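Long-range contacts in L-lysine 6-monooxygenase involved in desferrioxamine biosynthesis (Erwinia amylovora CFBP1430, PDB 5O8R), which catalyses the NADPH-dependent N6-hydroxylation of L-lysine with FAD as cofactor, a reaction of desferrioxamine siderophore biosynthesis: residues T48-E53 with V177-Y182; W164-S169 with M338-H343; Q170-R175 with D307-A312. One frame throughout, in Å; residues are numbered along the deposited sequence. Where two conformers were deposited one is given.

Interaction 1: residues T48-E53 with V177-Y182; sequences TGMMLE and VHSSEY
Met50 reaches across to the turn at Ser179 and Ser180, its terminal methyl meeting the Ser179 side chain. Its CG stands anti to the backbone N (chi1 -157°) and the chain runs straight until a bend at chi3 (-68°) turns the methyl toward this turn, where CE comes within 3.4 Å of Ser179 CB. A flexible, unbranched methionine suits such a place, because it can follow the uneven surface between this turn, Ser203 and Tyr342, close to the bound NADP. Gly49 meets the other segment with its backbone. Its CA lies 3.5 Å from Ser180 O in a CA-H...O contact, an approach that a residue without a side chain permits, and it also shares a backbone hydrogen bond with Leu183. Tyr182 CB packs 4.0 Å from Gly49 O. The tyrosine also supplies a ring edge: Leu52 CD2 sits 4.2 Å from Tyr182 CE2, near the ring plane, and the two side chains cross at about a right angle. The phenol OH is directed elsewhere, hydrogen-bonding Asp210 of helix 202-212. No hydrogen bond joins 48-53 to 177-182, and residues 48-50 are poorly ordered: the join rests on van der Waals packing and one CH...O approach.

Interaction 2: residues W164-S169 with M338-H343; sequences WSPACS and MATGYH. With NAP (NADP nicotinamide-adenine-dinucleotide phosphate), chain D.
Gly341 O is gripped twice, by Trp164 N across the contact and by His178 NE2 from the neighbouring strand. The bond from Trp164 N is 3.0 Å long, and the amide stands 36° out of the carbonyl plane, so it does not use a lone-pair direction. Trp164 returns the link through its own carbonyl: Thr340 OG1 donates to Trp164 O at 2.6 Å, only slightly tilted from the carbonyl plane. In Thr340 the hydroxyl lies between the backbone N and the carbonyl carbon (chi1 47°), which turns OG1 to Trp164 and leaves CG2 beside the adenosine ribose of NADP. The indole of Trp164 has Pro166 N over one face, toward the rim, and His343 CD2 over the opposite face; in one of the two conformers of His343 the rings meet obliquely, with planes at 35°. At the indole edge, in its plane, lies the adenine, with Trp164 CZ3 3.9 Å from NAP N7A. A large, flat indole can thus meet His343 with a face and the adenine with its edge. Pro166 brings its CG near the adenine amino group, while its CD packs 3.6 Å from Met338 SD. Gly341 has a positive phi, which glycine adopts readily, and its missing side chain leaves room for the NADP diphosphate. Segment 338-343 leaves the parallel Rossmann-type sheet at strand 335-338, between strands 177-178 and 194-198, and then enters strand 342-343, which pairs antiparallel with 162-163 just before Trp164.

Interaction 3: residues Q170-R175 with D307-A312; sequences QPYRER and DMRWLA
Tyr172 and Arg175 each lay a side chain against strand 303-311, an outermost strand of a three-stranded antiparallel sheet, in a surface contact that combines a Met-aromatic pair with a cation-pi stack. Tyr172 comes first, at the 3-10 turn. Its ring lies crosswise to the strand, with CE2 near Met308 O, CE1 at Trp310 and OH beside Arg309. Met308 folds its end back on the near part of the tyrosine: with the thioether bent at chi3 (-83°), CE meets Tyr172 CB at 3.7 Å, while SD lies 5.2 Å from the ring centroid, obliquely placed. Tyr172 CE1 touches Trp310 CB at 3.6 Å, and the phenol OH passes 3.5 Å from Arg309 CA. A broad, flat ring can touch Met308 and Trp310 with its two sides while its length carries the hydroxyl across to Arg309, and Phe316 of the adjacent strand 315-322 adds to the packing. Arg175 follows after the loop has turned. With chi1 at -162° the chain leaves opposite the backbone N, and a bend at chi3 brings the guanidinium flat over the indole of Trp310, the planes 8° apart. Arginine offers both parts of this stack, an aliphatic stem and a planar cation, while tryptophan offers two fused rings to receive them: CD sits 3.3 Å from the centroid of the six-membered ring in a CH-pi contact, and CZ lies 3.7 Å from the centroid of the five-membered ring.

In the fold
Two of the three contacts border the cofactors, and the third lies at the surface. Interactions 1 and 2 both come close to the flavin, the side chains of Met50 and Tyr342 each lying about 5 Å from FAD at the nearest atoms; interaction 2 lines the adenosine and diphosphate portion of NADP; in interaction 3 the Met308 side chain is about 9 Å from NADP at the nearest atoms. Interactions 1 and 2, centres about 14 Å apart, join where Val177 O meets Met338 N at 3.0 Å, a probable hydrogen bond between adjacent parallel strands. Interactions 2 and 3, centres about 13 Å apart, meet through Ser169 CB and Met308 SD at 3.8 Å. The continuous chain from 164 to 182 thus contributes to all three.

Interaction 1: residues T48-E53 with V177-Y182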
loop_
_atom_site.group_PDB
_atom_site.type_symbol
_atom_site.label_atom_id
_atom_site.label_comp_id
_atom_site.label_asym_id
_atom_site.label_seq_id
_atom_site.Cartn_x
_atom_site.Cartn_y
_atom_site.Cartn_z
ATOM N N THR A 48 1.728 -27.190 -14.307
ATOM C CA THR A 48 2.536 -26.331 -15.262
ATOM C C THR A 48 1.730 -25.540 -16.381
ATOM O O THR A 48 2.299 -24.620 -17.022
ATOM C CB THR A 48 3.742 -27.125 -15.911
ATOM O OG1 THR A 48 4.198 -28.162 -15.030
ATOM C CG2 THR A 48 4.956 -26.196 -16.274
ATOM N N GLY A 49 0.432 -25.872 -16.572
ATOM C CA GLY A 49 -0.437 -25.306 -17.632
ATOM C C GLY A 49 -1.506 -24.264 -17.285
ATOM O O GLY A 49 -2.305 -23.895 -18.167
ATOM N N MET A 50 -1.544 -23.824 -16.017
ATOM C CA MET A 50 -2.228 -22.573 -15.552
ATOM C C MET A 50 -1.205 -21.522 -14.972
ATOM O O MET A 50 -1.586 -20.395 -14.552
ATOM C CB MET A 50 -3.260 -22.973 -14.495
ATOM C CG MET A 50 -4.437 -22.040 -14.247
ATOM S SD MET A 50 -5.357 -22.667 -12.805
ATOM C CE MET A 50 -6.093 -24.219 -13.329
ATOM N N MET A 51 0.089 -21.897 -15.012
ATOM C CA MET A 51 1.211 -21.178 -14.406
ATOM C C MET A 51 1.734 -20.087 -15.323
ATOM O O MET A 51 2.662 -20.307 -16.115
ATOM C CB MET A 51 2.347 -22.151 -14.103
ATOM C CG MET A 51 3.552 -21.535 -13.419
ATOM S SD MET A 51 4.686 -22.823 -12.861
ATOM C CE MET A 51 5.735 -23.100 -14.327
ATOM N N LEU A 52 1.135 -18.909 -15.143
ATOM C CA LEU A 52 1.394 -17.688 -15.926
ATOM C C LEU A 52 2.568 -16.885 -15.395
ATOM O O LEU A 52 2.689 -16.752 -14.201
ATOM C CB LEU A 52 0.153 -16.795 -15.805
ATOM C CG LEU A 52 -1.054 -17.255 -16.615
ATOM C CD1 LEU A 52 -2.347 -16.684 -16.111
ATOM C CD2 LEU A 52 -0.847 -16.843 -18.065
ATOM N N GLU A 53 3.357 -16.240 -16.251
ATOM C CA GLU A 53 4.563 -15.468 -15.771
ATOM C C GLU A 53 4.335 -14.648 -14.494
ATOM O O GLU A 53 5.237 -14.513 -13.658
ATOM C CB GLU A 53 5.166 -14.554 -16.874
ATOM C CG GLU A 53 6.262 -13.613 -16.353
ATOM C CD GLU A 53 6.857 -12.678 -17.398
ATOM O OE1 GLU A 53 7.637 -13.162 -18.259
ATOM O OE2 GLU A 53 6.563 -11.442 -17.346
ATOM N N VAL A 177 -11.766 -25.881 -23.044
ATOM C CA VAL A 177 -10.477 -26.122 -22.408
ATOM C C VAL A 177 -10.579 -25.799 -20.936
ATOM O O VAL A 177 -10.972 -24.715 -20.567
ATOM C CB VAL A 177 -9.305 -25.398 -23.134
ATOM C CG1 VAL A 177 -9.679 -25.050 -24.551
ATOM C CG2 VAL A 177 -8.807 -24.152 -22.435
ATOM N N HIS A 178 -10.273 -26.771 -20.085
ATOM C CA HIS A 178 -10.268 -26.547 -18.634
ATOM C C HIS A 178 -9.069 -25.687 -18.303
ATOM O O HIS A 178 -8.149 -25.524 -19.115
ATOM C CB HIS A 178 -10.223 -27.858 -17.889
ATOM C CG HIS A 178 -10.234 -27.737 -16.396
ATOM N ND1 HIS A 178 -9.075 -27.583 -15.657
ATOM C CD2 HIS A 178 -11.257 -27.811 -15.501
ATOM C CE1 HIS A 178 -9.389 -27.549 -14.369
ATOM N NE2 HIS A 178 -10.706 -27.684 -14.248
ATOM N N SER A 179 -9.123 -25.063 -17.146
ATOM C CA SER A 179 -8.171 -24.042 -16.840
ATOM C C SER A 179 -6.777 -24.619 -16.853
ATOM O O SER A 179 -5.840 -23.948 -17.311
ATOM C CB SER A 179 -8.548 -23.341 -15.549
ATOM O OG SER A 179 -8.767 -24.249 -14.500
ATOM N N SER A 180 -6.660 -25.892 -16.445
ATOM C CA SER A 180 -5.379 -26.614 -16.472
ATOM C C SER A 180 -4.768 -26.697 -17.841
ATOM O O SER A 180 -3.572 -26.811 -17.958
ATOM C CB SER A 180 -5.500 -28.022 -15.902
ATOM O OG SER A 180 -6.783 -28.522 -16.116
ATOM N N GLU A 181 -5.572 -26.622 -18.879
ATOM C CA GLU A 181 -5.068 -26.760 -20.237
ATOM C C GLU A 181 -4.845 -25.415 -20.924
ATOM O O GLU A 181 -4.508 -25.378 -22.088
ATOM C CB GLU A 181 -6.068 -27.614 -21.028
ATOM C CG GLU A 181 -6.441 -28.930 -20.335
ATOM C CD GLU A 181 -7.496 -29.717 -21.089
ATOM O OE1 GLU A 181 -7.134 -30.634 -21.887
ATOM O OE2 GLU A 181 -8.684 -29.396 -20.891
ATOM N N TYR A 182 -5.023 -24.319 -20.200
ATOM C CA TYR A 182 -5.083 -22.992 -20.799
ATOM C C TYR A 182 -3.844 -22.549 -21.541
ATOM O O TYR A 182 -3.960 -22.088 -22.671
ATOM C CB TYR A 182 -5.404 -21.953 -19.742
ATOM C CG TYR A 182 -5.262 -20.537 -20.205
ATOM C CD1 TYR A 182 -6.147 -20.005 -21.123
ATOM C CD2 TYR A 182 -4.233 -19.721 -19.722
ATOM C CE1 TYR A 182 -6.013 -18.677 -21.544
ATOM C CE2 TYR A 182 -4.081 -18.416 -20.155
ATOM C CZ TYR A 182 -4.966 -17.889 -21.048
ATOM O OH TYR A 182 -4.812 -16.604 -21.478
#

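Interaction 2: residues W164-S169 with M338-H343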
loop_
_atom_site.group_PDB
_atom_site.type_symbol
_atom_site.label_atom_id
_atom_site.label_comp_id
_atom_site.label_asym_id
_atom_site.label_seq_id
_atom_site.Cartn_x
_atom_site.Cartn_y
_atom_site.Cartn_z
ATOM N N TRP A 164 -11.752 -30.677 -12.931
ATOM C CA TRP A 164 -13.193 -30.937 -12.937
ATOM C C TRP A 164 -14.011 -29.889 -13.703
ATOM O O TRP A 164 -13.675 -28.691 -13.683
ATOM C CB TRP A 164 -13.652 -30.989 -11.512
ATOM C CG TRP A 164 -15.095 -31.268 -11.304
ATOM C CD1 TRP A 164 -15.657 -32.473 -11.034
ATOM C CD2 TRP A 164 -16.163 -30.309 -11.275
ATOM N NE1 TRP A 164 -17.006 -32.337 -10.864
ATOM C CE2 TRP A 164 -17.347 -31.020 -10.996
ATOM C CE3 TRP A 164 -16.230 -28.916 -11.459
ATOM C CZ2 TRP A 164 -18.595 -30.401 -10.915
ATOM C CZ3 TRP A 164 -17.467 -28.294 -11.362
ATOM C CH2 TRP A 164 -18.640 -29.043 -11.095
ATOM N N SER A 165 -15.080 -30.375 -14.367
ATOM C CA SER A 165 -16.021 -29.568 -15.171
ATOM C C SER A 165 -17.412 -29.969 -14.805
ATOM O O SER A 165 -17.604 -31.065 -14.356
ATOM C CB SER A 165 -15.861 -29.834 -16.662
ATOM O OG SER A 165 -14.494 -29.889 -17.033
ATOM N N PRO A 166 -18.410 -29.100 -15.013
ATOM C CA PRO A 166 -19.770 -29.523 -14.609
ATOM C C PRO A 166 -20.211 -30.670 -15.442
ATOM O O PRO A 166 -19.839 -30.727 -16.606
ATOM C CB PRO A 166 -20.646 -28.315 -14.932
ATOM C CG PRO A 166 -19.697 -27.178 -15.108
ATOM C CD PRO A 166 -18.384 -27.737 -15.563
ATOM N N ALA A 167 -20.994 -31.558 -14.845
ATOM C CA ALA A 167 -21.467 -32.790 -15.489
ATOM C C ALA A 167 -21.946 -32.541 -16.906
ATOM O O ALA A 167 -21.467 -33.153 -17.882
ATOM C CB ALA A 167 -22.608 -33.378 -14.669
ATOM N N CYS A 168 -22.842 -31.564 -17.011
ATOM C CA CYS A 168 -23.442 -31.200 -18.274
ATOM C C CYS A 168 -22.432 -30.909 -19.431
ATOM O O CYS A 168 -22.842 -30.749 -20.562
ATOM C CB CYS A 168 -24.362 -30.007 -18.043
ATOM S SG CYS A 168 -23.479 -28.452 -18.139
ATOM N N SER A 169 -21.129 -30.891 -19.173
ATOM C CA SER A 169 -20.142 -30.565 -20.186
ATOM C C SER A 169 -19.358 -31.738 -20.793
ATOM O O SER A 169 -18.638 -31.553 -21.804
ATOM C CB SER A 169 -19.185 -29.483 -19.628
ATOM O OG SER A 169 -18.216 -29.987 -18.731
ATOM N N MET A 338 -13.035 -23.363 -18.942
ATOM C CA MET A 338 -13.862 -23.878 -17.895
ATOM C C MET A 338 -13.013 -23.899 -16.612
ATOM O O MET A 338 -12.212 -24.785 -16.400
ATOM C CB MET A 338 -14.322 -25.237 -18.297
ATOM C CG MET A 338 -15.372 -25.750 -17.345
ATOM S SD MET A 338 -17.014 -25.244 -17.832
ATOM C CE MET A 338 -17.069 -25.913 -19.489
ATOM N N ALA A 339 -13.197 -22.892 -15.764
ATOM C CA ALA A 339 -12.278 -22.577 -14.667
ATOM C C ALA A 339 -13.001 -22.971 -13.412
ATOM O O ALA A 339 -13.176 -22.173 -12.475
ATOM C CB ALA A 339 -11.928 -21.082 -14.683
ATOM N N THR A 340 -13.407 -24.231 -13.403
ATOM C CA THR A 340 -14.386 -24.749 -12.432
ATOM C C THR A 340 -13.764 -25.616 -11.375
ATOM O O THR A 340 -14.481 -26.189 -10.551
ATOM C CB THR A 340 -15.490 -25.554 -13.140
ATOM O OG1 THR A 340 -14.909 -26.476 -14.080
ATOM C CG2 THR A 340 -16.364 -24.611 -13.892
ATOM N N GLY A 341 -12.437 -25.713 -11.393
ATOM C CA GLY A 341 -11.723 -26.296 -10.284
ATOM C C GLY A 341 -11.276 -27.744 -10.386
ATOM O O GLY A 341 -10.913 -28.229 -11.474
ATOM N N TYR A 342 -11.228 -28.382 -9.210
ATOM C CA TYR A 342 -10.631 -29.700 -9.004
ATOM C C TYR A 342 -11.529 -30.399 -8.007
ATOM O O TYR A 342 -12.158 -29.723 -7.222
ATOM C CB TYR A 342 -9.235 -29.488 -8.464
ATOM C CG TYR A 342 -8.351 -28.820 -9.504
ATOM C CD1 TYR A 342 -8.363 -27.458 -9.730
ATOM C CD2 TYR A 342 -7.543 -29.566 -10.283
ATOM C CE1 TYR A 342 -7.580 -26.889 -10.728
ATOM C CE2 TYR A 342 -6.742 -29.019 -11.269
ATOM C CZ TYR A 342 -6.761 -27.693 -11.509
ATOM O OH TYR A 342 -5.928 -27.238 -12.527
ATOM N N HIS A 343 -11.634 -31.718 -8.036
ATOM C CA HIS A 343 -12.482 -32.425 -7.065
ATOM C C HIS A 343 -11.684 -33.715 -6.765
ATOM O O HIS A 343 -10.965 -34.163 -7.659
ATOM C CB HIS A 343 -13.940 -32.627 -7.625
ATOM C CG HIS A 343 -14.882 -31.437 -7.433
ATOM N ND1 HIS A 343 -15.922 -31.436 -6.519
ATOM C CD2 HIS A 343 -14.955 -30.236 -8.061
ATOM C CE1 HIS A 343 -16.578 -30.290 -6.586
ATOM N NE2 HIS A 343 -16.011 -29.545 -7.514
HETATM P PA NAP D . -12.575 -22.852 -7.495
HETATM O O1A NAP D . -12.986 -24.244 -6.965
HETATM O O2A NAP D . -12.686 -21.592 -6.617
HETATM O O5B NAP D . -13.254 -22.515 -8.919
HETATM C C5B NAP D . -14.610 -22.897 -9.085
HETATM C C4B NAP D . -15.422 -21.763 -9.647
HETATM O O4B NAP D . -16.182 -22.455 -10.612
HETATM C C3B NAP D . -16.340 -21.093 -8.599
HETATM O O3B NAP D . -16.550 -19.655 -8.778
HETATM C C2B NAP D . -17.570 -21.978 -8.775
HETATM O O2B NAP D . -18.795 -21.412 -8.259
HETATM C C1B NAP D . -17.525 -22.190 -10.288
HETATM N N9A NAP D . -18.457 -23.232 -10.794
HETATM C C8A NAP D . -18.572 -24.562 -10.509
HETATM N N7A NAP D . -19.632 -25.096 -11.209
HETATM C C5A NAP D . -20.157 -24.094 -11.928
HETATM C C6A NAP D . -21.263 -23.920 -12.858
HETATM N N6A NAP D . -21.971 -24.996 -13.138
HETATM N N1A NAP D . -21.531 -22.701 -13.398
HETATM C C2A NAP D . -20.773 -21.603 -13.123
HETATM N N3A NAP D . -19.718 -21.659 -12.265
HETATM C C4A NAP D . -19.393 -22.862 -11.659
HETATM O O3 NAP D . -11.041 -23.164 -7.905
HETATM P PN NAP D . -10.024 -22.485 -8.954
HETATM O O1N NAP D . -9.440 -23.644 -9.706
HETATM O O2N NAP D . -10.687 -21.305 -9.755
HETATM O O5D NAP D . -8.830 -22.058 -7.921
HETATM C C5D NAP D . -8.993 -21.937 -6.487
HETATM C C4D NAP D . -8.829 -23.280 -5.750
HETATM O O4D NAP D . -7.465 -23.611 -5.938
HETATM C C3D NAP D . -9.145 -23.229 -4.233
HETATM O O3D NAP D . -9.976 -24.293 -3.688
HETATM C C2D NAP D . -7.784 -23.198 -3.569
HETATM O O2D NAP D . -7.600 -24.266 -2.622
HETATM C C1D NAP D . -6.771 -23.292 -4.733
HETATM N N1N NAP D . -5.894 -22.122 -4.965
HETATM C C2N NAP D . -5.343 -21.956 -6.205
HETATM C C3N NAP D . -4.462 -20.888 -6.428
HETATM C C7N NAP D . -3.827 -20.623 -7.750
HETATM O O7N NAP D . -2.654 -20.198 -7.761
HETATM N N7N NAP D . -4.595 -20.835 -8.824
HETATM C C4N NAP D . -4.152 -20.003 -5.394
HETATM C C5N NAP D . -4.727 -20.191 -4.142
HETATM C C6N NAP D . -5.585 -21.266 -3.946
HETATM P P2B NAP D . -19.130 -21.417 -6.675
HETATM O O1X NAP D . -20.655 -21.294 -6.619
HETATM O O2X NAP D . -18.355 -20.242 -6.086
HETATM O O3X NAP D . -18.574 -22.743 -6.192
#

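Interaction 3: residues Q170-R175 with D307-A312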
loop_
_atom_site.group_PDB
_atom_site.type_symbol
_atom_site.label_atom_id
_atom_site.label_comp_id
_atom_site.label_asym_id
_atom_site.label_seq_id
_atom_site.Cartn_x
_atom_site.Cartn_y
_atom_site.Cartn_z
ATOM N N GLN A 170 -19.508 -32.927 -20.199
ATOM C CA GLN A 170 -18.697 -34.118 -20.564
ATOM C C GLN A 170 -18.573 -34.327 -22.093
ATOM O O GLN A 170 -17.484 -34.536 -22.586
ATOM C CB GLN A 170 -19.216 -35.414 -19.842
ATOM C CG GLN A 170 -18.144 -36.270 -19.116
ATOM C CD GLN A 170 -17.378 -35.538 -17.979
ATOM O OE1 GLN A 170 -16.256 -35.048 -18.181
ATOM N NE2 GLN A 170 -17.982 -35.472 -16.785
ATOM N N PRO A 171 -19.696 -34.253 -22.838
ATOM C CA PRO A 171 -19.719 -34.292 -24.316
ATOM C C PRO A 171 -18.876 -33.257 -25.087
ATOM O O PRO A 171 -18.424 -33.494 -26.193
ATOM C CB PRO A 171 -21.205 -34.079 -24.642
ATOM C CG PRO A 171 -21.886 -33.772 -23.342
ATOM C CD PRO A 171 -21.061 -34.435 -22.316
ATOM N N TYR A 172 -18.638 -32.112 -24.510
ATOM C CA TYR A 172 -17.935 -31.113 -25.259
ATOM C C TYR A 172 -16.498 -30.982 -24.781
ATOM O O TYR A 172 -15.764 -30.117 -25.270
ATOM C CB TYR A 172 -18.727 -29.836 -25.158
ATOM C CG TYR A 172 -20.130 -30.054 -25.620
ATOM C CD1 TYR A 172 -20.467 -29.856 -26.934
ATOM C CD2 TYR A 172 -21.128 -30.493 -24.745
ATOM C CE1 TYR A 172 -21.780 -30.036 -27.372
ATOM C CE2 TYR A 172 -22.453 -30.684 -25.163
ATOM C CZ TYR A 172 -22.771 -30.458 -26.483
ATOM O OH TYR A 172 -24.045 -30.647 -26.977
ATOM N N ARG A 173 -16.066 -31.886 -23.894
ATOM C CA ARG A 173 -14.710 -31.827 -23.339
ATOM C C ARG A 173 -13.600 -31.801 -24.394
ATOM O O ARG A 173 -12.482 -31.554 -24.067
ATOM C CB ARG A 173 -14.450 -32.974 -22.339
ATOM C CG ARG A 173 -14.017 -34.315 -22.969
ATOM C CD ARG A 173 -12.955 -35.070 -22.155
ATOM N NE ARG A 173 -13.509 -35.520 -20.878
ATOM C CZ ARG A 173 -14.354 -36.543 -20.721
ATOM N NH1 ARG A 173 -14.774 -37.271 -21.765
ATOM N NH2 ARG A 173 -14.794 -36.840 -19.498
ATOM N N GLU A 174 -13.930 -32.056 -25.651
ATOM C CA GLU A 174 -12.971 -32.178 -26.727
ATOM C C GLU A 174 -12.644 -30.767 -27.200
ATOM O O GLU A 174 -11.610 -30.530 -27.811
ATOM C CB GLU A 174 -13.592 -32.977 -27.910
ATOM C CG GLU A 174 -14.570 -34.146 -27.572
ATOM C CD GLU A 174 -13.906 -35.537 -27.333
ATOM O OE1 GLU A 174 -14.076 -36.436 -28.206
ATOM O OE2 GLU A 174 -13.247 -35.758 -26.269
ATOM N N ARG A 175 -13.551 -29.829 -26.926
ATOM C CA ARG A 175 -13.569 -28.527 -27.576
ATOM C C ARG A 175 -13.255 -27.409 -26.587
ATOM O O ARG A 175 -12.323 -26.607 -26.809
ATOM C CB ARG A 175 -14.939 -28.312 -28.200
ATOM C CG ARG A 175 -14.950 -27.229 -29.258
ATOM C CD ARG A 175 -16.326 -27.072 -29.869
ATOM N NE ARG A 175 -16.799 -28.283 -30.534
ATOM C CZ ARG A 175 -16.486 -28.649 -31.772
ATOM N NH1 ARG A 175 -15.665 -27.900 -32.513
ATOM N NH2 ARG A 175 -16.991 -29.787 -32.266
ATOM N N ASP A 307 -27.061 -26.380 -18.946
ATOM C CA ASP A 307 -26.873 -27.139 -20.186
ATOM C C ASP A 307 -25.908 -26.417 -21.157
ATOM O O ASP A 307 -25.656 -25.241 -21.028
ATOM C CB ASP A 307 -28.233 -27.403 -20.838
ATOM C CG ASP A 307 -28.474 -28.893 -21.105
ATOM O OD1 ASP A 307 -29.329 -29.467 -20.399
ATOM O OD2 ASP A 307 -27.794 -29.489 -21.986
ATOM N N MET A 308 -25.387 -27.130 -22.115
ATOM C CA MET A 308 -24.562 -26.480 -23.085
ATOM C C MET A 308 -24.657 -27.261 -24.352
ATOM O O MET A 308 -24.913 -28.434 -24.349
ATOM C CB MET A 308 -23.145 -26.286 -22.609
ATOM C CG MET A 308 -22.380 -27.536 -22.356
ATOM S SD MET A 308 -20.743 -26.965 -22.029
ATOM C CE MET A 308 -20.122 -26.777 -23.675
ATOM N N ARG A 309 -24.465 -26.579 -25.448
ATOM C CA ARG A 309 -24.609 -27.206 -26.787
ATOM C C ARG A 309 -23.675 -26.546 -27.800
ATOM O O ARG A 309 -23.194 -25.416 -27.606
ATOM C CB ARG A 309 -26.048 -27.162 -27.284
ATOM C CG ARG A 309 -26.982 -28.043 -26.440
ATOM C CD ARG A 309 -28.464 -28.122 -26.872
ATOM N NE ARG A 309 -29.269 -28.927 -25.964
ATOM C CZ ARG A 309 -30.589 -29.066 -26.036
ATOM N NH1 ARG A 309 -31.217 -29.792 -25.124
ATOM N NH2 ARG A 309 -31.292 -28.474 -27.002
ATOM N N TRP A 310 -23.356 -27.277 -28.848
ATOM C CA TRP A 310 -22.458 -26.752 -29.835
ATOM C C TRP A 310 -23.246 -26.681 -31.128
ATOM O O TRP A 310 -23.393 -27.638 -31.837
ATOM C CB TRP A 310 -21.186 -27.561 -29.949
ATOM C CG TRP A 310 -20.314 -27.107 -31.053
ATOM C CD1 TRP A 310 -20.263 -27.647 -32.240
ATOM C CD2 TRP A 310 -19.365 -26.009 -31.072
ATOM N NE1 TRP A 310 -19.355 -26.988 -33.042
ATOM C CE2 TRP A 310 -18.783 -25.982 -32.336
ATOM C CE3 TRP A 310 -18.946 -25.065 -30.142
ATOM C CZ2 TRP A 310 -17.812 -25.052 -32.713
ATOM C CZ3 TRP A 310 -17.965 -24.119 -30.530
ATOM C CH2 TRP A 310 -17.419 -24.135 -31.798
ATOM N N LEU A 311 -23.780 -25.502 -31.377
ATOM C CA LEU A 311 -24.380 -25.114 -32.650
ATOM C C LEU A 311 -23.495 -25.343 -33.905
ATOM O O LEU A 311 -22.256 -25.071 -33.926
ATOM C CB LEU A 311 -24.752 -23.630 -32.608
ATOM C CG LEU A 311 -25.482 -23.161 -31.344
ATOM C CD1 LEU A 311 -25.500 -21.638 -31.289
ATOM C CD2 LEU A 311 -26.870 -23.776 -31.224
ATOM N N ALA A 312 -24.186 -25.820 -34.946
ATOM C CA ALA A 312 -23.655 -25.952 -36.301
ATOM C C ALA A 312 -22.982 -24.664 -36.837
ATOM O O ALA A 312 -21.936 -24.695 -37.509
ATOM C CB ALA A 312 -24.802 -26.361 -37.207
#